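Local coordinates for Non-structural protein 9 (Avian infectious bronchitis virus, PDB 5C94) that probably binds single-stranded RNA as a homodimer and serves in the coronavirus replication machinery, at residues 12-17 and 102-107; 32-37 and 43-48; 37-42 and 96-101; 60-63 and 67-70. All blocks are in the same frame, centred on the assembly; numbering follows the deposited sequence.

Contact 1: 12-17 and 102-107; sequences HGVKTK and RGMVLG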
loop_
_atom_site.group_PDB
_atom_site.type_symbol
_atom_site.label_atom_id
_atom_site.label_comp_id
_atom_site.label_asym_id
_atom_site.label_seq_id
_atom_site.Cartn_x
_atom_site.Cartn_y
_atom_site.Cartn_z
ATOM N N HIS A 12 -1.488 2.032 10.015
ATOM C CA HIS A 12 -2.215 0.812 10.324
ATOM C C HIS A 12 -3.600 0.777 9.696
ATOM O O HIS A 12 -4.458 1.630 9.977
ATOM C CB HIS A 12 -2.335 0.648 11.836
ATOM C CG HIS A 12 -1.015 0.622 12.538
ATOM N ND1 HIS A 12 -0.026 -0.284 12.225
ATOM C CD2 HIS A 12 -0.518 1.403 13.526
ATOM C CE1 HIS A 12 1.028 -0.062 12.994
ATOM N NE2 HIS A 12 0.753 0.953 13.792
ATOM N N GLY A 13 -3.808 -0.219 8.842
ATOM C CA GLY A 13 -5.115 -0.495 8.278
ATOM C C GLY A 13 -5.494 0.492 7.207
ATOM O O GLY A 13 -4.881 1.548 7.077
ATOM N N VAL A 14 -6.495 0.134 6.419
ATOM C CA VAL A 14 -7.084 1.057 5.466
ATOM C C VAL A 14 -8.580 0.967 5.664
ATOM O O VAL A 14 -9.157 -0.105 5.565
ATOM C CB VAL A 14 -6.728 0.727 3.997
ATOM C CG1 VAL A 14 -7.519 1.616 3.048
ATOM C CG2 VAL A 14 -5.220 0.852 3.748
ATOM N N LYS A 15 -9.201 2.096 5.970
ATOM C CA LYS A 15 -10.637 2.136 6.153
ATOM C C LYS A 15 -11.297 3.067 5.145
ATOM O O LYS A 15 -10.637 3.849 4.460
ATOM C CB LYS A 15 -10.977 2.570 7.578
ATOM C CG LYS A 15 -10.718 1.500 8.642
ATOM C CD LYS A 15 -10.861 2.104 10.022
ATOM C CE LYS A 15 -11.064 1.062 11.096
ATOM N NZ LYS A 15 -11.212 1.733 12.415
ATOM N N THR A 16 -12.619 2.986 5.097
ATOM C CA THR A 16 -13.426 3.637 4.084
ATOM C C THR A 16 -14.594 4.355 4.736
ATOM O O THR A 16 -15.192 3.822 5.662
ATOM C CB THR A 16 -13.895 2.582 3.045
ATOM O OG1 THR A 16 -12.987 2.595 1.939
ATOM C CG2 THR A 16 -15.273 2.826 2.559
ATOM N N LYS A 17 -14.888 5.580 4.297
ATOM C CA LYS A 17 -16.117 6.258 4.724
ATOM C C LYS A 17 -16.531 7.295 3.673
ATOM O O LYS A 17 -15.722 7.697 2.834
ATOM C CB LYS A 17 -15.950 6.911 6.112
ATOM C CG LYS A 17 -15.171 8.230 6.130
ATOM C CD LYS A 17 -14.868 8.719 7.553
ATOM C CE LYS A 17 -13.707 9.744 7.563
ATOM N NZ LYS A 17 -13.226 10.138 8.935
ATOM N N ARG A 102 0.263 6.626 0.510
ATOM C CA ARG A 102 -0.262 6.482 -0.852
ATOM C C ARG A 102 -0.237 5.021 -1.298
ATOM O O ARG A 102 -1.190 4.521 -1.888
ATOM C CB ARG A 102 0.537 7.321 -1.852
ATOM C CG ARG A 102 0.435 8.821 -1.638
ATOM C CD ARG A 102 1.278 9.599 -2.642
ATOM N NE ARG A 102 1.367 10.999 -2.246
ATOM C CZ ARG A 102 0.737 11.993 -2.867
ATOM N NH1 ARG A 102 -0.009 11.750 -3.936
ATOM N NH2 ARG A 102 0.867 13.236 -2.431
ATOM N N GLY A 103 0.874 4.347 -1.021
ATOM C CA GLY A 103 1.028 2.956 -1.393
ATOM C C GLY A 103 0.009 2.085 -0.684
ATOM O O GLY A 103 -0.536 1.146 -1.286
ATOM N N MET A 104 -0.265 2.395 0.577
ATOM C CA MET A 104 -1.214 1.604 1.338
ATOM C C MET A 104 -2.595 1.590 0.699
ATOM O O MET A 104 -3.238 0.547 0.639
ATOM C CB MET A 104 -1.298 2.115 2.763
ATOM C CG MET A 104 -0.097 1.725 3.579
ATOM S SD MET A 104 -0.443 1.950 5.315
ATOM C CE MET A 104 -2.107 1.299 5.404
ATOM N N VAL A 105 -3.039 2.746 0.210
ATOM C CA VAL A 105 -4.287 2.823 -0.534
ATOM C C VAL A 105 -4.208 1.976 -1.805
ATOM O O VAL A 105 -5.142 1.233 -2.118
ATOM C CB VAL A 105 -4.640 4.273 -0.929
ATOM C CG1 VAL A 105 -5.902 4.295 -1.802
ATOM C CG2 VAL A 105 -4.841 5.138 0.300
ATOM N N LEU A 106 -3.101 2.086 -2.537
ATOM C CA LEU A 106 -2.960 1.341 -3.789
ATOM C C LEU A 106 -2.970 -0.152 -3.502
ATOM O O LEU A 106 -3.581 -0.933 -4.237
ATOM C CB LEU A 106 -1.677 1.727 -4.537
ATOM C CG LEU A 106 -1.616 3.144 -5.115
ATOM C CD1 LEU A 106 -0.252 3.404 -5.741
ATOM C CD2 LEU A 106 -2.729 3.386 -6.131
ATOM N N GLY A 107 -2.282 -0.539 -2.433
ATOM C CA GLY A 107 -2.243 -1.924 -2.022
ATOM C C GLY A 107 -3.632 -2.425 -1.665
ATOM O O GLY A 107 -3.991 -3.544 -2.023
#
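The flat group in this contact is the peptide carbonyl of Gly13, and the terminal methyl of Met104 lies over one of its faces. Met104 is modelled in two conformers; what follows describes one of them, and distances from its CE are provisional. In this conformer Met104 CE stands 3.2 Å from Gly13 O, steeply above the peptide plane at the oxygen and displaced to one side. The same oxygen accepts a hydrogen bond from Thr37 OG1 of the adjacent strand; the methyl adds only packing. This is strand-to-helix packing in the nsp9 fold, a small beta barrel flanked by a C-terminal helix. Strand 12-22 supplies Gly13 and Val14, and helix 99-109 supplies Met104.

Val14 points its side chain toward the helix. Its CG2 branch does the touching, and Val14 CG2 meets Met104 CE at 3.6 Å. The two side chains slide past each other in opposite directions, and the methyl that touches Val14 also lies against the glycine carbonyl. Met104 gets there by an extended chi2 of -165° followed by a bend at chi3 of 42°, which in this conformer turns CE toward the strand.

The helix also faces the second subunit: Met104 packs on Leu106 of that chain, and Leu106 on its Met104. Gly103 and Gly107 form the GxxxG pattern of the helix, which in nsp9 relatives lies at the dimer interface. Back on the barrel side, Val14 CG2 also lies 3.7 Å from the backbone oxygen Met104 O.

Contact 2: 32-37 and 43-48; sequences SKCYYT and SVVAAI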
loop_
_atom_site.group_PDB
_atom_site.type_symbol
_atom_site.label_atom_id
_atom_site.label_comp_id
_atom_site.label_asym_id
_atom_site.label_seq_id
_atom_site.Cartn_x
_atom_site.Cartn_y
_atom_site.Cartn_z
ATOM N N SER A 32 -18.489 11.268 -2.194
ATOM C CA SER A 32 -17.396 10.435 -2.639
ATOM C C SER A 32 -16.985 9.526 -1.509
ATOM O O SER A 32 -17.512 9.615 -0.404
ATOM C CB SER A 32 -16.206 11.280 -3.101
ATOM O OG SER A 32 -16.629 12.385 -3.881
ATOM N N LYS A 33 -16.043 8.650 -1.816
ATOM C CA LYS A 33 -15.516 7.668 -0.889
ATOM C C LYS A 33 -14.079 8.056 -0.516
ATOM O O LYS A 33 -13.239 8.245 -1.407
ATOM C CB LYS A 33 -15.557 6.283 -1.542
ATOM C CG LYS A 33 -15.367 5.101 -0.600
ATOM C CD LYS A 33 -14.771 3.942 -1.387
ATOM C CE LYS A 33 -15.460 2.631 -1.085
ATOM N NZ LYS A 33 -16.873 2.694 -1.534
ATOM N N CYS A 34 -13.781 8.193 0.774
ATOM C CA CYS A 34 -12.397 8.467 1.150
ATOM C C CYS A 34 -11.720 7.272 1.838
ATOM O O CYS A 34 -12.363 6.443 2.468
ATOM C CB CYS A 34 -12.308 9.724 2.025
ATOM S SG CYS A 34 -12.565 9.523 3.779
ATOM N N TYR A 35 -10.408 7.182 1.668
ATOM C CA TYR A 35 -9.613 6.117 2.253
ATOM C C TYR A 35 -8.755 6.731 3.346
ATOM O O TYR A 35 -8.126 7.779 3.144
ATOM C CB TYR A 35 -8.738 5.433 1.192
ATOM C CG TYR A 35 -9.533 4.611 0.199
ATOM C CD1 TYR A 35 -10.365 5.224 -0.741
ATOM C CD2 TYR A 35 -9.454 3.222 0.197
ATOM C CE1 TYR A 35 -11.110 4.469 -1.646
ATOM C CE2 TYR A 35 -10.185 2.460 -0.705
ATOM C CZ TYR A 35 -11.016 3.087 -1.619
ATOM O OH TYR A 35 -11.743 2.326 -2.510
ATOM N N TYR A 36 -8.739 6.096 4.511
ATOM C CA TYR A 36 -7.888 6.590 5.574
ATOM C C TYR A 36 -7.214 5.474 6.355
ATOM O O TYR A 36 -7.705 4.338 6.471
ATOM C CB TYR A 36 -8.675 7.511 6.513
ATOM C CG TYR A 36 -9.855 6.901 7.246
ATOM C CD1 TYR A 36 -11.063 6.684 6.599
ATOM C CD2 TYR A 36 -9.777 6.601 8.608
ATOM C CE1 TYR A 36 -12.159 6.146 7.272
ATOM C CE2 TYR A 36 -10.864 6.062 9.290
ATOM C CZ TYR A 36 -12.056 5.840 8.614
ATOM O OH TYR A 36 -13.149 5.306 9.273
ATOM N N THR A 37 -6.043 5.798 6.868
ATOM C CA THR A 37 -5.325 4.848 7.669
ATOM C C THR A 37 -5.193 5.416 9.075
ATOM O O THR A 37 -5.695 6.509 9.368
ATOM C CB THR A 37 -3.961 4.530 7.056
ATOM O OG1 THR A 37 -3.320 3.529 7.851
ATOM C CG2 THR A 37 -3.096 5.788 6.969
ATOM N N SER A 43 -6.557 9.043 12.842
ATOM C CA SER A 43 -6.974 8.828 11.467
ATOM C C SER A 43 -6.279 9.810 10.534
ATOM O O SER A 43 -6.201 10.995 10.834
ATOM C CB SER A 43 -8.497 8.972 11.339
ATOM O OG SER A 43 -9.155 7.793 11.762
ATOM N N VAL A 44 -5.766 9.310 9.410
ATOM C CA VAL A 44 -5.168 10.148 8.376
ATOM C C VAL A 44 -5.850 9.853 7.031
ATOM O O VAL A 44 -5.767 8.734 6.522
ATOM C CB VAL A 44 -3.646 9.919 8.301
ATOM C CG1 VAL A 44 -3.009 10.639 7.086
ATOM C CG2 VAL A 44 -2.980 10.361 9.624
ATOM N N VAL A 45 -6.568 10.835 6.481
ATOM C CA VAL A 45 -7.217 10.643 5.190
ATOM C C VAL A 45 -6.167 10.761 4.077
ATOM O O VAL A 45 -5.381 11.713 4.038
ATOM C CB VAL A 45 -8.374 11.653 4.968
ATOM C CG1 VAL A 45 -9.151 11.311 3.722
ATOM C CG2 VAL A 45 -9.328 11.603 6.131
ATOM N N ALA A 46 -6.163 9.774 3.184
ATOM C CA ALA A 46 -5.110 9.609 2.185
ATOM C C ALA A 46 -5.569 9.864 0.743
ATOM O O ALA A 46 -4.800 10.338 -0.109
ATOM C CB ALA A 46 -4.547 8.202 2.294
ATOM N N ALA A 47 -6.820 9.520 0.462
ATOM C CA ALA A 47 -7.300 9.530 -0.906
ATOM C C ALA A 47 -8.813 9.551 -0.955
ATOM O O ALA A 47 -9.471 9.166 0.012
ATOM C CB ALA A 47 -6.777 8.322 -1.656
ATOM N N ILE A 48 -9.368 10.018 -2.071
ATOM C CA ILE A 48 -10.796 9.828 -2.311
ATOM C C ILE A 48 -10.984 9.187 -3.680
ATOM O O ILE A 48 -10.111 9.305 -4.543
ATOM C CB ILE A 48 -11.605 11.151 -2.225
ATOM C CG1 ILE A 48 -11.373 12.007 -3.464
ATOM C CG2 ILE A 48 -11.293 11.927 -0.923
ATOM C CD1 ILE A 48 -12.561 12.864 -3.820
#
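Tyr36 has CG between its backbone N and carbonyl carbon (chi1 61°), the crowded position, and this stands the ring up beside Ser43. Ser43 OG comes to 3.4 Å from Tyr36 CD2, approaching the ring obliquely. Val45 has CG1 anti to its backbone N (chi1 -172°), and Val45 CG1 lies 3.9 Å from Cys34 SG. Its other branch, CG2, lies alongside Tyr36 CB. Cys34, Tyr36, Val45 and Ile48 share one face of the sheet. There Ile48 CG2 packs on Cys34 CB at 3.8 Å.

The backbones run antiparallel. Thr37 and Val44 form a hydrogen-bonded pair, with Val44 N donating to Thr37 O at 2.8 Å and Thr37 N returning a bond to Val44 O. Further along, Tyr35 N donates to Ala47 O at 2.7 Å. Tyr35 O receives Ala46 N at 2.8 Å, and Ala47 N makes a second, weak bond to it. One carbonyl therefore faces two successive N-H groups, and the register shifts by one residue between Tyr35 and Tyr36.

Tyr35, Thr37, Val44 and Ala47 point to the other face. Ala46, in the bulge, packs on Val101 and Val105 of helix 99-109. The Tyr36 ring also meets Lys17 of strand 12-22 in a cation-pi contact.

Two residues, Ala46 and Ala47, set against the single Tyr35 make a classic beta bulge. It lies in the beta hairpin of strands 30-39 and 42-50, in the wall of the nsp9 barrel and close to the centre of the chain.

Contact 3: 37-42 and 96-101; sequences TSISGS and NTRSIV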
loop_
_atom_site.group_PDB
_atom_site.type_symbol
_atom_site.label_atom_id
_atom_site.label_comp_id
_atom_site.label_asym_id
_atom_site.label_seq_id
_atom_site.Cartn_x
_atom_site.Cartn_y
_atom_site.Cartn_z
ATOM N N THR A 37 -6.043 5.798 6.868
ATOM C CA THR A 37 -5.325 4.848 7.669
ATOM C C THR A 37 -5.193 5.416 9.075
ATOM O O THR A 37 -5.695 6.509 9.368
ATOM C CB THR A 37 -3.961 4.530 7.056
ATOM O OG1 THR A 37 -3.320 3.529 7.851
ATOM C CG2 THR A 37 -3.096 5.788 6.969
ATOM N N SER A 38 -4.557 4.664 9.960
ATOM C CA SER A 38 -4.350 5.147 11.314
ATOM C C SER A 38 -2.855 5.306 11.565
ATOM O O SER A 38 -2.074 4.377 11.322
ATOM C CB SER A 38 -4.971 4.191 12.335
ATOM O OG SER A 38 -4.847 4.704 13.660
ATOM N N ILE A 39 -2.450 6.481 12.035
ATOM C CA ILE A 39 -1.052 6.709 12.376
ATOM C C ILE A 39 -0.944 7.376 13.741
ATOM O O ILE A 39 -1.499 8.456 13.943
ATOM C CB ILE A 39 -0.356 7.581 11.333
ATOM C CG1 ILE A 39 -0.525 6.978 9.928
ATOM C CG2 ILE A 39 1.101 7.756 11.704
ATOM C CD1 ILE A 39 -0.008 7.871 8.792
ATOM N N SER A 40 -0.239 6.728 14.671
ATOM C CA SER A 40 -0.147 7.202 16.059
ATOM C C SER A 40 -1.516 7.414 16.710
ATOM O O SER A 40 -1.757 8.449 17.345
ATOM C CB SER A 40 0.653 8.496 16.132
ATOM O OG SER A 40 1.974 8.269 15.695
ATOM N N GLY A 41 -2.402 6.435 16.520
ATOM C CA GLY A 41 -3.731 6.430 17.108
ATOM C C GLY A 41 -4.693 7.433 16.511
ATOM O O GLY A 41 -5.766 7.690 17.058
ATOM N N SER A 42 -4.309 8.003 15.378
ATOM C CA SER A 42 -5.108 9.042 14.761
ATOM C C SER A 42 -5.347 8.730 13.299
ATOM O O SER A 42 -4.465 8.207 12.618
ATOM C CB SER A 42 -4.431 10.408 14.903
ATOM O OG SER A 42 -4.606 10.923 16.211
ATOM N N ASN A 96 0.145 16.237 -0.495
ATOM C CA ASN A 96 1.235 15.991 0.460
ATOM C C ASN A 96 1.109 14.731 1.297
ATOM O O ASN A 96 1.720 14.627 2.357
ATOM C CB ASN A 96 1.401 17.178 1.411
ATOM C CG ASN A 96 1.625 18.479 0.675
ATOM O OD1 ASN A 96 1.007 19.500 0.993
ATOM N ND2 ASN A 96 2.494 18.444 -0.340
ATOM N N THR A 97 0.322 13.777 0.825
ATOM C CA THR A 97 0.201 12.516 1.520
ATOM C C THR A 97 1.560 11.823 1.454
ATOM O O THR A 97 2.253 11.911 0.442
ATOM C CB THR A 97 -0.912 11.648 0.902
ATOM O OG1 THR A 97 -2.180 12.254 1.176
ATOM C CG2 THR A 97 -0.898 10.242 1.500
ATOM N N ARG A 98 1.960 11.182 2.547
ATOM C CA ARG A 98 3.214 10.433 2.580
ATOM C C ARG A 98 3.191 9.293 1.556
ATOM O O ARG A 98 2.133 8.701 1.294
ATOM C CB ARG A 98 3.463 9.867 3.975
ATOM C CG ARG A 98 3.810 10.914 5.021
ATOM C CD ARG A 98 4.717 10.307 6.102
ATOM N NE ARG A 98 4.007 9.442 7.040
ATOM C CZ ARG A 98 4.493 8.312 7.556
ATOM N NH1 ARG A 98 5.692 7.864 7.210
ATOM N NH2 ARG A 98 3.761 7.612 8.412
ATOM N N SER A 99 4.357 8.978 0.995
ATOM C CA SER A 99 4.471 7.964 -0.053
ATOM C C SER A 99 4.007 6.584 0.410
ATOM O O SER A 99 3.361 5.845 -0.343
ATOM C CB SER A 99 5.915 7.875 -0.542
ATOM O OG SER A 99 6.293 9.048 -1.230
ATOM N N ILE A 100 4.341 6.239 1.650
ATOM C CA ILE A 100 3.982 4.941 2.179
ATOM C C ILE A 100 2.462 4.877 2.349
ATOM O O ILE A 100 1.846 3.834 2.130
ATOM C CB ILE A 100 4.733 4.648 3.509
ATOM C CG1 ILE A 100 4.540 3.196 3.929
ATOM C CG2 ILE A 100 4.318 5.590 4.631
ATOM C CD1 ILE A 100 5.415 2.797 5.124
ATOM N N VAL A 101 1.853 6.010 2.683
ATOM C CA VAL A 101 0.415 6.044 2.877
ATOM C C VAL A 101 -0.300 5.975 1.530
ATOM O O VAL A 101 -1.343 5.317 1.411
ATOM C CB VAL A 101 -0.016 7.294 3.672
ATOM C CG1 VAL A 101 -1.516 7.392 3.745
ATOM C CG2 VAL A 101 0.560 7.240 5.088
#
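Ile39 reaches out from strand 30-39 and meets Val101 of the helix tip to tip, Ile39 CD1 lying 3.8 Å from Val101 CG2. The side chain is extended, with CG1 anti to the carbonyl carbon (chi1 -54°) and chi2 near 173°, and this carries CD1 as far as the helix. The same methyl also touches Arg98. Ile39 CD1 sits at the edge of the guanidinium, near its plane, 3.8 Å from Arg98 NH2. Val101 turns its other branch to Thr37: Val101 CG1 lies 3.9 Å from Thr37 CG2, the two side chains crossing obliquely.

The strand leads into a hairpin turn. Ile39 to Ser42 form a type I' turn, closed by Ile39 N to Ser42 O at 2.7 Å and by the longer return bond from Ser42 N to Ile39 O. Ser40 and Gly41 at its centre both have positive phi, as this turn requires. The other side is the first turn of helix 99-109, with Arg98 at its N-cap position. In the nsp9 fold this is the C-terminal helix, here beside the strand that leads into the hairpin turn.

Arg98 bends at chi3 (-75°), which turns its guanidinium toward Ile39 and Ile100. Ile100 CG2 lies over one face of the Arg98 guanidinium, 3.7 Å above the plane, near the rim. Arg98 NH2 is hydrogen-bonded to Leu9 O, and NH1 to a glycerol probably taken up from the crystallisation liquor. Ile100 packs on Leu106 of the second subunit.

Contact 4: 60-63 and 67-70; sequences FLNE and QIYV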
loop_
_atom_site.group_PDB
_atom_site.type_symbol
_atom_site.label_atom_id
_atom_site.label_comp_id
_atom_site.label_asym_id
_atom_site.label_seq_id
_atom_site.Cartn_x
_atom_site.Cartn_y
_atom_site.Cartn_z
ATOM N N PHE A 60 -14.322 16.662 4.973
ATOM C CA PHE A 60 -14.712 15.664 5.957
ATOM C C PHE A 60 -14.457 16.180 7.378
ATOM O O PHE A 60 -13.897 17.273 7.575
ATOM C CB PHE A 60 -13.954 14.361 5.713
ATOM C CG PHE A 60 -12.480 14.556 5.492
ATOM C CD1 PHE A 60 -11.628 14.801 6.569
ATOM C CD2 PHE A 60 -11.944 14.497 4.207
ATOM C CE1 PHE A 60 -10.261 14.991 6.372
ATOM C CE2 PHE A 60 -10.572 14.679 3.991
ATOM C CZ PHE A 60 -9.729 14.931 5.078
ATOM N N LEU A 61 -14.865 15.428 8.376
ATOM C CA LEU A 61 -14.575 15.784 9.758
ATOM C C LEU A 61 -13.228 15.267 10.169
ATOM O O LEU A 61 -12.839 14.225 9.743
ATOM C CB LEU A 61 -15.617 15.218 10.693
ATOM C CG LEU A 61 -17.037 15.742 10.618
ATOM C CD1 LEU A 61 -17.897 15.149 11.699
ATOM C CD2 LEU A 61 -17.097 17.244 10.656
ATOM N N ASN A 62 -12.519 16.003 11.000
ATOM C CA ASN A 62 -11.266 15.535 11.556
ATOM C C ASN A 62 -11.428 14.820 12.888
ATOM O O ASN A 62 -12.546 14.567 13.318
ATOM C CB ASN A 62 -10.249 16.659 11.670
ATOM C CG ASN A 62 -10.617 17.696 12.690
ATOM O OD1 ASN A 62 -11.648 17.655 13.305
ATOM N ND2 ASN A 62 -9.757 18.649 12.848
ATOM N N GLU A 63 -10.305 14.473 13.520
ATOM C CA GLU A 63 -10.334 13.835 14.841
ATOM C C GLU A 63 -11.173 14.612 15.850
ATOM O O GLU A 63 -11.995 14.037 16.567
ATOM C CB GLU A 63 -8.907 13.643 15.380
ATOM C CG GLU A 63 -8.074 12.615 14.613
ATOM C CD GLU A 63 -8.436 11.163 14.954
ATOM O OE1 GLU A 63 -9.288 10.930 15.833
ATOM O OE2 GLU A 63 -7.879 10.244 14.330
ATOM N N GLN A 67 -15.199 20.270 10.686
ATOM C CA GLN A 67 -15.236 20.245 9.212
ATOM C C GLN A 67 -14.006 20.879 8.549
ATOM O O GLN A 67 -13.771 22.090 8.668
ATOM C CB GLN A 67 -16.493 20.955 8.686
ATOM C CG GLN A 67 -16.740 20.729 7.170
ATOM C CD GLN A 67 -17.352 19.356 6.869
ATOM O OE1 GLN A 67 -17.982 18.747 7.736
ATOM N NE2 GLN A 67 -17.141 18.855 5.652
ATOM N N ILE A 68 -13.229 20.073 7.832
ATOM C CA ILE A 68 -12.048 20.615 7.167
ATOM C C ILE A 68 -12.063 20.376 5.663
ATOM O O ILE A 68 -12.844 19.565 5.151
ATOM C CB ILE A 68 -10.748 20.028 7.730
ATOM C CG1 ILE A 68 -10.600 18.573 7.319
ATOM C CG2 ILE A 68 -10.690 20.166 9.263
ATOM C CD1 ILE A 68 -9.149 18.133 7.292
ATOM N N TYR A 69 -11.193 21.102 4.964
ATOM C CA TYR A 69 -11.028 20.976 3.522
ATOM C C TYR A 69 -9.569 20.656 3.170
ATOM O O TYR A 69 -8.632 21.163 3.796
ATOM C CB TYR A 69 -11.517 22.258 2.834
ATOM C CG TYR A 69 -13.011 22.472 3.051
ATOM C CD1 TYR A 69 -13.494 23.066 4.228
ATOM C CD2 TYR A 69 -13.941 22.045 2.107
ATOM C CE1 TYR A 69 -14.861 23.238 4.443
ATOM C CE2 TYR A 69 -15.301 22.216 2.310
ATOM C CZ TYR A 69 -15.758 22.810 3.476
ATOM O OH TYR A 69 -17.116 22.965 3.668
ATOM N N VAL A 70 -9.389 19.761 2.202
ATOM C CA VAL A 70 -8.057 19.394 1.720
ATOM C C VAL A 70 -7.990 19.450 0.187
ATOM O O VAL A 70 -8.971 19.161 -0.514
ATOM C CB VAL A 70 -7.635 17.972 2.187
ATOM C CG1 VAL A 70 -7.608 17.892 3.698
ATOM C CG2 VAL A 70 -8.574 16.915 1.627
#
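Phe60 leaves its strand with CG between the backbone N and the carbonyl carbon (chi1 47°), and beyond CB the ring leans over strand 67-71. Phe60 CD1 is the first ring atom to meet it, 4.0 Å from Ile68 CG1. Next, Phe60 CE1 presses on Ile68 CD1 at 3.5 Å. At the tip, Phe60 CZ lies between Ile68 and Val70, with Val70 CG1 at 3.9 Å. On the far side of the ring, Phe60 CE2 meets Val70 CG2 at 3.8 Å. Both partners approach the ring obliquely. Val45 of strand 42-50 also packs on the ring, which ties this hairpin to the central strands.

Below the ring the backbones are joined by a hydrogen-bonded antiparallel pair. Ile68 N donates to Phe60 O at 2.9 Å. Phe60 N donates to Ile68 O at a longer 3.3 Å.

Leu61 and Gln67 form the neighbouring non-hydrogen-bonded pair on the other face. Their side chains cross at about a right angle, and Leu61 CD2 lies 3.4 Å from Gln67 OE1. The hydroxyl oxygen Ser59 OG is hydrogen-bonded to both Ile68 O and Gln67 NE2. Where the strand gives way to the loop, Asn62 OD1 takes a bond from Asn66 N, and Asn62 ND2 lies near Ile68 CG2, the two side chains crossing at about a right angle.

The arrangement is a beta hairpin with a short connecting loop, lying at the surface. Strand 67-71 is an outermost strand of the sheet within this chain.

Overall arrangement
Contacts 1, 2 and 3 are partly buried; contact 2 lies deepest, nearest the centre of the chain. It relies on backbone hydrogen bonds. Contact 4 is also a hairpin, but it sits at the surface, where an aromatic ring and amides join the backbone bonds. Contacts 1 and 3 share helix 99-109. Each rests on a few side-chain touches between helix and strand, mostly of methyl groups, and both reach the second subunit. Contacts 2 and 3 share strand 30-39 and Thr37. Contacts 2 and 4 touch no other chain of the assembly. All four contacts involve the same antiparallel sheet, two within it and two against its helix.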